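PDB 7BZV: 2-aminomuconic 6-semialdehyde dehydrogenase from Pseudomonas sp., which catalyses the NAD+-dependent oxidation of 2-aminomuconic 6-semialdehyde to 2-aminomuconate in the meta-cleavage breakdown of 2-aminophenol, working as a tetramer. Local coordinates for residues R346-T351 against D381-V386. Numbering follows the deposited sequence.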
loop_
_atom_site.group_PDB
_atom_site.type_symbol
_atom_site.label_atom_id
_atom_site.label_comp_id
_atom_site.label_asym_id
_atom_site.label_seq_id
_atom_site.Cartn_x
_atom_site.Cartn_y
_atom_site.Cartn_z
ATOM N N ARG B 346 -43.845 9.032 25.495
ATOM C CA ARG B 346 -45.264 9.113 25.812
ATOM C C ARG B 346 -45.794 10.520 25.579
ATOM O O ARG B 346 -46.776 10.723 24.855
ATOM C CB ARG B 346 -45.476 8.703 27.261
ATOM C CG ARG B 346 -46.437 7.575 27.452
ATOM C CD ARG B 346 -46.299 7.039 28.854
ATOM N NE ARG B 346 -45.507 5.815 28.898
ATOM C CZ ARG B 346 -45.863 4.676 28.309
ATOM N NH1 ARG B 346 -46.998 4.602 27.614
ATOM N NH2 ARG B 346 -45.083 3.608 28.416
ATOM N N GLN B 347 -45.133 11.509 26.176
ATOM C CA GLN B 347 -45.580 12.891 26.055
ATOM C C GLN B 347 -45.593 13.353 24.608
ATOM O O GLN B 347 -46.477 14.118 24.206
ATOM C CB GLN B 347 -44.676 13.804 26.869
ATOM C CG GLN B 347 -44.563 13.435 28.305
ATOM C CD GLN B 347 -43.835 14.489 29.087
ATOM O OE1 GLN B 347 -42.714 14.271 29.541
ATOM N NE2 GLN B 347 -44.457 15.656 29.233
ATOM N N GLU B 348 -44.598 12.930 23.813
ATOM C CA GLU B 348 -44.561 13.336 22.413
ATOM C C GLU B 348 -45.641 12.638 21.582
ATOM O O GLU B 348 -45.785 12.967 20.397
ATOM C CB GLU B 348 -43.149 13.107 21.842
ATOM C CG GLU B 348 -42.234 14.316 22.097
ATOM C CD GLU B 348 -40.823 14.178 21.556
ATOM O OE1 GLU B 348 -40.274 13.061 21.556
ATOM O OE2 GLU B 348 -40.251 15.210 21.134
ATOM N N GLY B 349 -46.428 11.737 22.178
ATOM C CA GLY B 349 -47.501 11.040 21.483
ATOM C C GLY B 349 -47.178 9.663 20.905
ATOM O O GLY B 349 -47.969 9.140 20.108
ATOM N N ALA B 350 -46.077 9.043 21.303
ATOM C CA ALA B 350 -45.648 7.822 20.635
ATOM C C ALA B 350 -46.580 6.645 20.906
ATOM O O ALA B 350 -47.136 6.495 21.997
ATOM C CB ALA B 350 -44.239 7.441 21.078
ATOM N N THR B 351 -46.704 5.777 19.900
ATOM C CA THR B 351 -47.322 4.472 20.071
ATOM C C THR B 351 -46.261 3.474 20.503
ATOM O O THR B 351 -45.199 3.370 19.874
ATOM C CB THR B 351 -47.972 4.012 18.775
ATOM O OG1 THR B 351 -48.940 4.973 18.383
ATOM C CG2 THR B 351 -48.620 2.631 18.931
ATOM N N ASP B 381 -39.984 12.700 12.119
ATOM C CA ASP B 381 -38.529 12.664 12.180
ATOM C C ASP B 381 -37.966 13.739 13.099
ATOM O O ASP B 381 -36.763 13.710 13.402
ATOM C CB ASP B 381 -37.931 12.832 10.781
ATOM C CG ASP B 381 -38.162 11.638 9.888
ATOM O OD1 ASP B 381 -38.568 10.553 10.365
ATOM O OD2 ASP B 381 -37.908 11.792 8.689
ATOM N N ASP B 382 -38.793 14.691 13.535
ATOM C CA ASP B 382 -38.302 15.810 14.329
ATOM C C ASP B 382 -38.511 15.634 15.830
ATOM O O ASP B 382 -37.958 16.424 16.606
ATOM C CB ASP B 382 -38.976 17.125 13.884
ATOM C CG ASP B 382 -38.597 17.515 12.467
ATOM O OD1 ASP B 382 -37.380 17.584 12.192
ATOM O OD2 ASP B 382 -39.497 17.734 11.629
ATOM N N ALA B 383 -39.303 14.651 16.257
ATOM C CA ALA B 383 -39.549 14.477 17.681
ATOM C C ALA B 383 -38.233 14.220 18.401
ATOM O O ALA B 383 -37.295 13.652 17.835
ATOM C CB ALA B 383 -40.509 13.323 17.933
ATOM N N ARG B 384 -38.184 14.610 19.678
ATOM C CA ARG B 384 -36.922 14.571 20.411
ATOM C C ARG B 384 -36.414 13.148 20.590
ATOM O O ARG B 384 -35.209 12.882 20.440
ATOM C CB ARG B 384 -37.091 15.215 21.780
ATOM C CG ARG B 384 -37.322 16.708 21.773
ATOM C CD ARG B 384 -37.297 17.253 23.211
ATOM N NE ARG B 384 -36.034 16.912 23.864
ATOM C CZ ARG B 384 -35.870 16.739 25.171
ATOM N NH1 ARG B 384 -36.893 16.894 26.006
ATOM N NH2 ARG B 384 -34.668 16.419 25.641
ATOM N N VAL B 385 -37.304 12.222 20.951
ATOM C CA VAL B 385 -36.907 10.834 21.147
ATOM C C VAL B 385 -36.495 10.155 19.850
ATOM O O VAL B 385 -35.910 9.071 19.891
ATOM C CB VAL B 385 -38.027 9.989 21.804
ATOM C CG1 VAL B 385 -38.267 10.448 23.224
ATOM C CG2 VAL B 385 -39.318 10.054 21.016
ATOM N N VAL B 386 -36.812 10.743 18.701
ATOM C CA VAL B 386 -36.362 10.193 17.430
ATOM C C VAL B 386 -34.983 10.712 17.069
ATOM O O VAL B 386 -34.244 10.028 16.338
ATOM C CB VAL B 386 -37.362 10.516 16.308
ATOM C CG1 VAL B 386 -36.943 9.880 14.991
ATOM C CG2 VAL B 386 -38.761 10.037 16.706
#
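Two hydrogen bonds tie the carboxylate of Glu-348 to the backbone where helix 384-387 begins. Val-385 N gives its hydrogen to Glu-348 OE1 at 3.1 Å, almost straight (175°) and on the syn lone pair; Arg-384 N reaches Glu-348 OE2 at 2.6 Å, also on the syn side but 16° out of the carboxylate plane. Holding both oxygens fixes the rotation of the carboxylate, and its negative charge probably suits the N-H groups starting this one-turn helix. Beyond CG the Glu-348 chain runs fully extended (chi2 -180°), carrying the acid across from the last turn of helix 332-348. That helix closes in a Schellman motif at Gly-349 and leads into strand 351-354; the short helix follows strand 374-377, its antiparallel neighbour in the aldehyde dehydrogenase fold. Carbon atoms close round the acid: Ala-383 CB, of the N-cap residue, sits over one carboxylate face, 3.6 Å from Glu-348 OE1, and Val-385 CG2 comes in near its plane, 3.2 Å from the same oxygen. With an alanine here instead of Glu-348, the amides of Arg-384 and Val-385 would probably lose these acceptors. Arg-384 CB and CG run past Glu-348 OE2, CB at 3.2 Å, and NE turns away to a salt bridge with Glu-388.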